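Local coordinates for carbohydrate deacetylase Agd3 (Neosartorya fumigata, PDB 6NWZ), which probably removes N-acetyl groups from the exopolysaccharide galactosaminogalactan, a deacetylation that biofilm formation by the fungus requires, at residues A[173-187]-A[198-212]. Residues are numbered along the deposited sequence; the frame is centred on the assembly and turned at random.
With ZN (zinc ion), chain J; NAG (2-acetamido-2-deoxy-beta-D-glucopyranose), chain C.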
ATOM      1  N   PRO A 173     -14.470 -26.057  -8.920  1.00 34.73           N
ATOM      2  CA  PRO A 173     -13.567 -27.170  -8.607  1.00 34.48           C
ATOM      3  C   PRO A 173     -13.342 -28.045  -9.831  1.00 37.45           C
ATOM      4  O   PRO A 173     -14.286 -28.422 -10.530  1.00 40.20           O
ATOM      5  CB  PRO A 173     -14.307 -27.919  -7.497  1.00 32.63           C
ATOM      6  CG  PRO A 173     -15.140 -26.861  -6.840  1.00 27.46           C
ATOM      7  CD  PRO A 173     -15.573 -25.945  -7.951  1.00 31.31           C
ATOM      8  N   ALA A 174     -12.077 -28.359 -10.098  1.00 40.64           N
ATOM      9  CA  ALA A 174     -11.678 -28.960 -11.360  1.00 37.41           C
ATOM     10  C   ALA A 174     -10.858 -30.220 -11.125  1.00 44.17           C
ATOM     11  O   ALA A 174     -10.420 -30.512 -10.008  1.00 38.38           O
ATOM     12  CB  ALA A 174     -10.874 -27.969 -12.209  1.00 31.46           C
ATOM     13  N   THR A 175     -10.645 -30.958 -12.216  1.00 44.18           N
ATOM     14  CA  THR A 175      -9.837 -32.173 -12.217  1.00 36.94           C
ATOM     15  C   THR A 175      -8.940 -32.174 -13.447  1.00 45.50           C
ATOM     16  O   THR A 175      -9.437 -32.090 -14.574  1.00 47.77           O
ATOM     17  CB  THR A 175     -10.723 -33.419 -12.210  1.00 37.05           C
ATOM     18  OG1 THR A 175     -11.540 -33.414 -11.034  1.00 62.06           O
ATOM     19  CG2 THR A 175      -9.869 -34.680 -12.238  1.00 34.34           C
ATOM     20  N   ILE A 176      -7.623 -32.274 -13.234  1.00 37.53           N
ATOM     21  CA  ILE A 176      -6.695 -32.367 -14.356  1.00 38.84           C
ATOM     22  C   ILE A 176      -6.941 -33.668 -15.103  1.00 41.44           C
ATOM     23  O   ILE A 176      -7.018 -34.747 -14.499  1.00 56.32           O
ATOM     24  CB  ILE A 176      -5.244 -32.268 -13.865  1.00 33.41           C
ATOM     25  CG1 ILE A 176      -5.007 -30.920 -13.188  1.00 36.06           C
ATOM     26  CG2 ILE A 176      -4.267 -32.466 -15.019  1.00 27.26           C
ATOM     27  CD1 ILE A 176      -3.579 -30.711 -12.756  1.00 26.93           C
ATOM     28  N   SER A 177      -7.063 -33.575 -16.429  1.00 38.39           N
ATOM     29  CA  SER A 177      -7.441 -34.726 -17.236  1.00 46.94           C
ATOM     30  C   SER A 177      -6.262 -35.436 -17.893  1.00 39.52           C
ATOM     31  O   SER A 177      -6.370 -36.630 -18.185  1.00 48.94           O
ATOM     32  CB  SER A 177      -8.452 -34.308 -18.313  1.00 39.28           C
ATOM     33  OG  SER A 177      -8.011 -33.157 -19.003  1.00 55.32           O
ATOM     34  N   ASN A 178      -5.146 -34.747 -18.128  1.00 42.25           N
ATOM     35  CA  ASN A 178      -3.942 -35.384 -18.668  1.00 42.89           C
ATOM     36  C   ASN A 178      -2.746 -34.752 -17.964  1.00 50.00           C
ATOM     37  O   ASN A 178      -2.372 -33.616 -18.269  1.00 67.13           O
ATOM     38  CB  ASN A 178      -3.860 -35.223 -20.183  1.00 63.30           C
ATOM     39  CG  ASN A 178      -2.613 -35.863 -20.781  1.00 72.91           C
ATOM     40  OD1 ASN A 178      -1.899 -36.613 -20.117  1.00 67.23           O
ATOM     41  ND2 ASN A 178      -2.352 -35.565 -22.051  1.00 92.47           N
ATOM     42  N   SER A 179      -2.146 -35.493 -17.026  1.00 36.20           N
ATOM     43  CA  SER A 179      -1.084 -34.936 -16.190  1.00 46.10           C
ATOM     44  C   SER A 179       0.240 -34.776 -16.921  1.00 57.17           C
ATOM     45  O   SER A 179       1.207 -34.314 -16.305  1.00 56.51           O
ATOM     46  CB  SER A 179      -0.873 -35.806 -14.952  1.00 35.26           C
ATOM     47  OG  SER A 179      -0.449 -37.106 -15.317  1.00 45.49           O
ATOM     48  N   SER A 180       0.314 -35.144 -18.199  1.00 56.41           N
ATOM     49  CA  SER A 180       1.526 -34.966 -18.985  1.00 45.19           C
ATOM     50  C   SER A 180       1.614 -33.597 -19.651  1.00 51.65           C
ATOM     51  O   SER A 180       2.698 -33.224 -20.114  1.00 54.03           O
ATOM     52  CB  SER A 180       1.627 -36.062 -20.049  1.00 49.97           C
ATOM     53  OG  SER A 180       1.900 -37.313 -19.445  1.00 61.93           O
ATOM     54  N   ASN A 181       0.515 -32.840 -19.711  1.00 50.75           N
ATOM     55  CA  ASN A 181       0.545 -31.481 -20.235  1.00 43.27           C
ATOM     56  C   ASN A 181       0.003 -30.441 -19.266  1.00 43.21           C
ATOM     57  O   ASN A 181       0.042 -29.247 -19.583  1.00 47.17           O
ATOM     58  CB  ASN A 181      -0.235 -31.391 -21.558  1.00 46.30           C
ATOM     59  CG  ASN A 181      -1.696 -31.784 -21.413  1.00 47.61           C
ATOM     60  OD1 ASN A 181      -2.316 -31.589 -20.366  1.00 51.52           O
ATOM     61  ND2 ASN A 181      -2.254 -32.342 -22.477  1.00 47.19           N
ATOM     62  N   THR A 182      -0.503 -30.852 -18.103  1.00 37.50           N
ATOM     63  CA  THR A 182      -1.133 -29.941 -17.158  1.00 26.31           C
ATOM     64  C   THR A 182      -0.754 -30.350 -15.743  1.00 29.54           C
ATOM     65  O   THR A 182      -0.943 -31.508 -15.358  1.00 44.13           O
ATOM     66  CB  THR A 182      -2.661 -29.955 -17.318  1.00 33.75           C
ATOM     67  OG1 THR A 182      -3.013 -29.586 -18.659  1.00 30.23           O
ATOM     68  CG2 THR A 182      -3.313 -28.994 -16.338  1.00 29.04           C
ATOM     69  N   LYS A 183      -0.221 -29.399 -14.976  1.00 29.73           N
ATOM     70  CA  LYS A 183       0.099 -29.592 -13.569  1.00 27.49           C
ATOM     71  C   LYS A 183      -0.768 -28.677 -12.714  1.00 32.95           C
ATOM     72  O   LYS A 183      -1.266 -27.648 -13.177  1.00 39.05           O
ATOM     73  CB  LYS A 183       1.578 -29.306 -13.279  1.00 25.09           C
ATOM     74  CG  LYS A 183       1.946 -27.837 -13.396  1.00 30.97           C
ATOM     75  CD  LYS A 183       3.426 -27.617 -13.175  1.00 34.27           C
ATOM     76  CE  LYS A 183       3.819 -27.882 -11.738  1.00 32.56           C
ATOM     77  NZ  LYS A 183       5.250 -27.542 -11.519  1.00 28.01           N
ATOM     78  N   GLU A 184      -0.935 -29.061 -11.452  1.00 27.81           N
ATOM     79  CA  GLU A 184      -1.726 -28.298 -10.495  1.00 27.34           C
ATOM     80  C   GLU A 184      -0.807 -27.429  -9.643  1.00 33.14           C
ATOM     81  O   GLU A 184       0.213 -27.909  -9.136  1.00 38.40           O
ATOM     82  CB  GLU A 184      -2.544 -29.240  -9.609  1.00 29.46           C
ATOM     83  CG  GLU A 184      -3.035 -28.609  -8.316  1.00 24.79           C
ATOM     84  CD  GLU A 184      -3.879 -29.553  -7.478  1.00 44.79           C
ATOM     85  OE1 GLU A 184      -4.929 -30.028  -7.968  1.00 41.94           O
ATOM     86  OE2 GLU A 184      -3.492 -29.819  -6.323  1.00 62.82           O
ATOM     87  N   ILE A 185      -1.161 -26.153  -9.499  1.00 27.10           N
ATOM     88  CA  ILE A 185      -0.418 -25.241  -8.637  1.00 33.46           C
ATOM     89  C   ILE A 185      -1.241 -24.732  -7.462  1.00 40.91           C
ATOM     90  O   ILE A 185      -0.654 -24.240  -6.483  1.00 43.11           O
ATOM     91  CB  ILE A 185       0.155 -24.046  -9.432  1.00 24.43           C
ATOM     92  CG1 ILE A 185      -0.972 -23.141  -9.928  1.00 19.13           C
ATOM     93  CG2 ILE A 185       1.003 -24.518 -10.600  1.00 20.32           C
ATOM     94  CD1 ILE A 185      -0.489 -21.821 -10.485  1.00 27.40           C
ATOM     95  N   ALA A 186      -2.571 -24.816  -7.513  1.00 34.22           N
ATOM     96  CA  ALA A 186      -3.429 -24.398  -6.415  1.00 33.14           C
ATOM     97  C   ALA A 186      -4.548 -25.415  -6.246  1.00 31.74           C
ATOM     98  O   ALA A 186      -4.899 -26.146  -7.175  1.00 29.95           O
ATOM     99  CB  ALA A 186      -4.016 -22.999  -6.646  1.00 31.58           C
ATOM    100  N   GLN A 187      -5.124 -25.439  -5.048  1.00 39.44           N
ATOM    101  CA  GLN A 187      -6.041 -26.509  -4.685  1.00 35.68           C
ATOM    102  C   GLN A 187      -7.135 -25.969  -3.775  1.00 34.64           C
ATOM    103  O   GLN A 187      -6.852 -25.214  -2.839  1.00 36.72           O
ATOM    104  CB  GLN A 187      -5.271 -27.647  -4.003  1.00 35.07           C
ATOM    105  CG  GLN A 187      -6.095 -28.835  -3.583  1.00 46.38           C
ATOM    106  CD  GLN A 187      -5.230 -29.981  -3.098  1.00 41.89           C
ATOM    107  OE1 GLN A 187      -5.174 -30.271  -1.903  1.00 49.73           O
ATOM    108  NE2 GLN A 187      -4.550 -30.638  -4.026  1.00 28.46           N
ATOM    109  N   SER A 198      -9.751 -30.384  -4.624  1.00 36.63           N
ATOM    110  CA  SER A 198      -9.920 -30.260  -6.064  1.00 37.16           C
ATOM    111  C   SER A 198      -8.945 -29.217  -6.589  1.00 37.92           C
ATOM    112  O   SER A 198      -8.354 -28.446  -5.829  1.00 32.82           O
ATOM    113  CB  SER A 198     -11.361 -29.889  -6.429  1.00 26.65           C
ATOM    114  OG  SER A 198     -11.746 -28.679  -5.803  1.00 46.10           O
ATOM    115  N   THR A 199      -8.801 -29.196  -7.912  1.00 40.75           N
ATOM    116  CA  THR A 199      -7.846 -28.317  -8.570  1.00 40.76           C
ATOM    117  C   THR A 199      -8.418 -26.913  -8.720  1.00 34.73           C
ATOM    118  O   THR A 199      -9.554 -26.738  -9.172  1.00 38.33           O
ATOM    119  CB  THR A 199      -7.474 -28.876  -9.940  1.00 43.94           C
ATOM    120  OG1 THR A 199      -6.758 -30.107  -9.773  1.00 44.92           O
ATOM    121  CG2 THR A 199      -6.614 -27.883 -10.700  1.00 31.23           C
ATOM    122  N   ALA A 200      -7.619 -25.912  -8.357  1.00 29.71           N
ATOM    123  CA  ALA A 200      -8.030 -24.519  -8.440  1.00 25.75           C
ATOM    124  C   ALA A 200      -7.289 -23.721  -9.498  1.00 30.13           C
ATOM    125  O   ALA A 200      -7.861 -22.784 -10.054  1.00 22.99           O
ATOM    126  CB  ALA A 200      -7.843 -23.830  -7.086  1.00 24.45           C
ATOM    127  N   ALA A 201      -6.036 -24.061  -9.786  1.00 33.90           N
ATOM    128  CA  ALA A 201      -5.286 -23.384 -10.833  1.00 34.16           C
ATOM    129  C   ALA A 201      -4.259 -24.356 -11.394  1.00 30.55           C
ATOM    130  O   ALA A 201      -3.762 -25.232 -10.682  1.00 33.47           O
ATOM    131  CB  ALA A 201      -4.610 -22.107 -10.314  1.00 22.53           C
ATOM    132  N   VAL A 202      -3.956 -24.200 -12.683  1.00 30.71           N
ATOM    133  CA  VAL A 202      -3.084 -25.118 -13.401  1.00 37.85           C
ATOM    134  C   VAL A 202      -2.074 -24.323 -14.219  1.00 32.69           C
ATOM    135  O   VAL A 202      -2.215 -23.117 -14.430  1.00 37.77           O
ATOM    136  CB  VAL A 202      -3.864 -26.078 -14.325  1.00 34.69           C
ATOM    137  CG1 VAL A 202      -4.814 -26.950 -13.526  1.00 24.72           C
ATOM    138  CG2 VAL A 202      -4.620 -25.302 -15.399  1.00 30.06           C
ATOM    139  N   ILE A 203      -1.043 -25.029 -14.675  1.00 25.28           N
ATOM    140  CA  ILE A 203      -0.119 -24.544 -15.692  1.00 30.38           C
ATOM    141  C   ILE A 203      -0.111 -25.556 -16.827  1.00 37.52           C
ATOM    142  O   ILE A 203       0.090 -26.754 -16.596  1.00 35.54           O
ATOM    143  CB  ILE A 203       1.304 -24.342 -15.142  1.00 28.13           C
ATOM    144  CG1 ILE A 203       1.357 -23.178 -14.157  1.00 27.58           C
ATOM    145  CG2 ILE A 203       2.271 -24.083 -16.275  1.00 32.43           C
ATOM    146  CD1 ILE A 203       2.764 -22.878 -13.680  1.00 23.86           C
ATOM    147  N   ASN A 204      -0.338 -25.079 -18.045  1.00 36.76           N
ATOM    148  CA  ASN A 204      -0.417 -25.937 -19.217  1.00 28.97           C
ATOM    149  C   ASN A 204       0.858 -25.823 -20.037  1.00 39.48           C
ATOM    150  O   ASN A 204       1.454 -24.746 -20.139  1.00 42.78           O
ATOM    151  CB  ASN A 204      -1.617 -25.566 -20.090  1.00 31.03           C
ATOM    152  CG  ASN A 204      -2.927 -25.628 -19.339  1.00 32.59           C
ATOM    153  OD1 ASN A 204      -3.628 -24.626 -19.215  1.00 36.07           O
ATOM    154  ND2 ASN A 204      -3.270 -26.810 -18.841  1.00 33.79           N
ATOM    155  N   ASN A 205       1.270 -26.941 -20.621  1.00 33.47           N
ATOM    156  CA  ASN A 205       2.333 -26.963 -21.620  1.00 34.37           C
ATOM    157  C   ASN A 205       1.787 -27.754 -22.801  1.00 36.98           C
ATOM    158  O   ASN A 205       1.811 -28.986 -22.796  1.00 45.25           O
ATOM    159  CB  ASN A 205       3.613 -27.574 -21.068  1.00 29.77           C
ATOM    160  CG  ASN A 205       4.779 -27.432 -22.022  1.00 36.73           C
ATOM    161  OD1 ASN A 205       4.661 -27.708 -23.215  1.00 33.04           O
ATOM    162  ND2 ASN A 205       5.916 -26.992 -21.499  1.00 59.52           N
ATOM    163  N   PHE A 206       1.283 -27.040 -23.806  1.00 41.31           N
ATOM    164  CA  PHE A 206       0.669 -27.662 -24.977  1.00 39.94           C
ATOM    165  C   PHE A 206       1.667 -27.614 -26.129  1.00 54.78           C
ATOM    166  O   PHE A 206       1.606 -26.756 -27.011  1.00 64.09           O
ATOM    167  CB  PHE A 206      -0.638 -26.964 -25.326  1.00 32.40           C
ATOM    168  CG  PHE A 206      -1.718 -27.151 -24.301  1.00 40.35           C
ATOM    169  CD1 PHE A 206      -1.959 -28.399 -23.747  1.00 33.61           C
ATOM    170  CD2 PHE A 206      -2.494 -26.076 -23.892  1.00 38.12           C
ATOM    171  CE1 PHE A 206      -2.956 -28.571 -22.804  1.00 41.73           C
ATOM    172  CE2 PHE A 206      -3.494 -26.242 -22.952  1.00 33.39           C
ATOM    173  CZ  PHE A 206      -3.726 -27.488 -22.406  1.00 38.80           C
ATOM    174  N   ASP A 207       2.600 -28.566 -26.109  1.00 59.20           N
ATOM    175  CA  ASP A 207       3.646 -28.688 -27.124  1.00 66.07           C
ATOM    176  C   ASP A 207       4.398 -27.371 -27.314  1.00 63.09           C
ATOM    177  O   ASP A 207       4.570 -26.876 -28.429  1.00 73.72           O
ATOM    178  CB  ASP A 207       3.070 -29.182 -28.451  1.00 72.93           C
ATOM    179  CG  ASP A 207       2.417 -30.543 -28.329  1.00 99.54           C
ATOM    180  OD1 ASP A 207       3.140 -31.559 -28.406  1.00110.55           O
ATOM    181  OD2 ASP A 207       1.183 -30.595 -28.142  1.00111.23           O
ATOM    182  N   GLY A 208       4.856 -26.799 -26.199  1.00 40.49           N
ATOM    183  CA  GLY A 208       5.624 -25.579 -26.203  1.00 36.09           C
ATOM    184  C   GLY A 208       4.859 -24.351 -25.749  1.00 42.13           C
ATOM    185  O   GLY A 208       5.468 -23.420 -25.207  1.00 42.63           O
ATOM    186  N   ARG A 209       3.545 -24.321 -25.962  1.00 37.46           N
ATOM    187  CA  ARG A 209       2.733 -23.184 -25.549  1.00 35.50           C
ATOM    188  C   ARG A 209       2.456 -23.278 -24.054  1.00 36.65           C
ATOM    189  O   ARG A 209       1.871 -24.261 -23.588  1.00 45.96           O
ATOM    190  CB  ARG A 209       1.428 -23.142 -26.340  1.00 32.48           C
ATOM    191  CG  ARG A 209       0.531 -21.988 -25.943  1.00 41.21           C
ATOM    192  CD  ARG A 209      -0.535 -21.733 -26.982  1.00 36.47           C
ATOM    193  NE  ARG A 209      -1.412 -22.883 -27.161  1.00 32.15           N
ATOM    194  CZ  ARG A 209      -2.505 -23.109 -26.441  1.00 44.46           C
ATOM    195  NH1 ARG A 209      -2.861 -22.265 -25.479  1.00 54.55           N
ATOM    196  NH2 ARG A 209      -3.240 -24.184 -26.682  1.00 44.53           N
ATOM    197  N   GLU A 210       2.876 -22.263 -23.304  1.00 35.93           N
ATOM    198  CA  GLU A 210       2.764 -22.269 -21.851  1.00 27.92           C
ATOM    199  C   GLU A 210       1.636 -21.345 -21.418  1.00 36.42           C
ATOM    200  O   GLU A 210       1.527 -20.215 -21.905  1.00 39.39           O
ATOM    201  CB  GLU A 210       4.075 -21.841 -21.197  1.00 42.18           C
ATOM    202  CG  GLU A 210       5.293 -22.552 -21.744  1.00 38.27           C
ATOM    203  CD  GLU A 210       6.533 -22.272 -20.928  1.00 66.23           C
ATOM    204  OE1 GLU A 210       7.063 -23.222 -20.317  1.00 90.09           O
ATOM    205  OE2 GLU A 210       6.969 -21.102 -20.886  1.00 82.96           O
ATOM    206  N   GLN A 211       0.812 -21.826 -20.493  1.00 40.80           N
ATOM    207  CA  GLN A 211      -0.394 -21.122 -20.089  1.00 32.10           C
ATOM    208  C   GLN A 211      -0.638 -21.370 -18.610  1.00 34.22           C
ATOM    209  O   GLN A 211      -0.401 -22.475 -18.117  1.00 46.49           O
ATOM    210  CB  GLN A 211      -1.597 -21.591 -20.919  1.00 31.60           C
ATOM    211  CG  GLN A 211      -2.920 -20.933 -20.566  1.00 34.10           C
ATOM    212  CD  GLN A 211      -4.055 -21.421 -21.445  1.00 38.54           C
ATOM    213  OE1 GLN A 211      -4.505 -20.714 -22.347  1.00 40.29           O
ATOM    214  NE2 GLN A 211      -4.521 -22.640 -21.190  1.00 37.81           N
ATOM    215  N   MET A 212      -1.097 -20.338 -17.906  1.00 23.33           N
ATOM    216  CA  MET A 212      -1.508 -20.451 -16.511  1.00 21.46           C
ATOM    217  C   MET A 212      -2.985 -20.089 -16.427  1.00 35.53           C
ATOM    218  O   MET A 212      -3.385 -19.001 -16.859  1.00 47.27           O
ATOM    219  CB  MET A 212      -0.658 -19.552 -15.605  1.00 23.09           C
ATOM    220  CG  MET A 212      -1.139 -19.503 -14.158  1.00 29.80           C
ATOM    221  SD  MET A 212      -0.080 -18.571 -13.027  1.00 37.76           S
ATOM    222  CE  MET A 212       1.335 -19.653 -12.879  1.00 22.40           C
TER
HETATM  223 ZN    ZN J 911       9.405 -23.012 -20.696  1.00126.11          ZN
HETATM  224  C1  NAG C   1      -1.194 -36.094 -22.730  1.00 76.12           C
HETATM  225  C2  NAG C   1      -1.568 -37.062 -23.858  1.00 76.56           C
HETATM  226  C3  NAG C   1      -0.315 -37.536 -24.592  1.00 83.07           C
HETATM  227  C4  NAG C   1       0.526 -36.350 -25.050  1.00 87.09           C
HETATM  228  C5  NAG C   1       0.826 -35.440 -23.865  1.00 85.98           C
HETATM  229  C6  NAG C   1       1.586 -34.189 -24.248  1.00 89.60           C
HETATM  230  C7  NAG C   1      -3.448 -38.639 -23.889  1.00 63.39           C
HETATM  231  C8  NAG C   1      -4.079 -39.829 -23.230  1.00 37.85           C
HETATM  232  N2  NAG C   1      -2.311 -38.201 -23.342  1.00 73.27           N
HETATM  233  O3  NAG C   1      -0.703 -38.324 -25.712  1.00 82.06           O
HETATM  234  O4  NAG C   1       1.754 -36.807 -25.607  1.00 94.02           O
HETATM  235  O5  NAG C   1      -0.403 -35.015 -23.260  1.00 87.66           O
HETATM  236  O6  NAG C   1       0.820 -33.339 -25.091  1.00 95.99           O
HETATM  237  O7  NAG C   1      -3.949 -38.098 -24.871  1.00 65.47           O
HETATM  238  O   HOH W   1      -7.021 -32.740 -10.181  1.00 48.14           O
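Lys183 and Ile203 form a hydrogen-bonded antiparallel pair between strands 182-187 and 198-206, whose short axes run at 134°, while Ala174 makes a single two-bond bridge to Thr199 from strand 174-176, which runs across strand 198-206. The register slips by one residue twice, between Glu184 and Ala186 and again between Ala186 and Gln187. At the first of these beta bulges, Ala201 O accepts from Ile185 N at 3.0 Å and, weakly, from Ala186 N.

On the face carrying Thr182, Glu184, Val202 and Asn204, polar side chains bind in relays. Thr199 OG1 donates a hydrogen bond to Glu184 OE1 at 2.6 Å, nearly along the C-O bond, and accepts from a water that also takes the Ile176 N-H. Gln187 NE2 grips the other carboxylate oxygen, OE2, on its syn side, so both oxygens are held. Asn204 ND2 reaches Thr182 OG1 at 2.8 Å within its own amide plane, and that hydroxyl in turn donates to Asn181 OD1. Asn181 CG sits between its backbone N and carbonyl carbon (chi1 60°), which brings the amide to the edge of Phe206, Asn181 CG lying 3.7 Å from Phe206 CE1 and the planes 76° apart. Asn181 ND2 is also 3.3 Å from O5 of the N-acetylglucosamine on Asn178.

The face carrying Lys183, Ile203, Ala186 and Ala201 is largely apolar, apart from Lys183 NZ, which pairs with Asp152 and Asp149; at the bulge Ile185 sets CG2 against Ile203 CG1 at 3.8 Å and CD1 against Met212 CE at 3.7 Å.

In this bulged beta hairpin of the CBM87 module, strand 144-147 flanks 182-188, Trp236 of helix 224-237 covers Ile203 and Met212, and strand 209-214, whose Glu210 binds zinc together with Leu684, continues the pairing to strand 115-119.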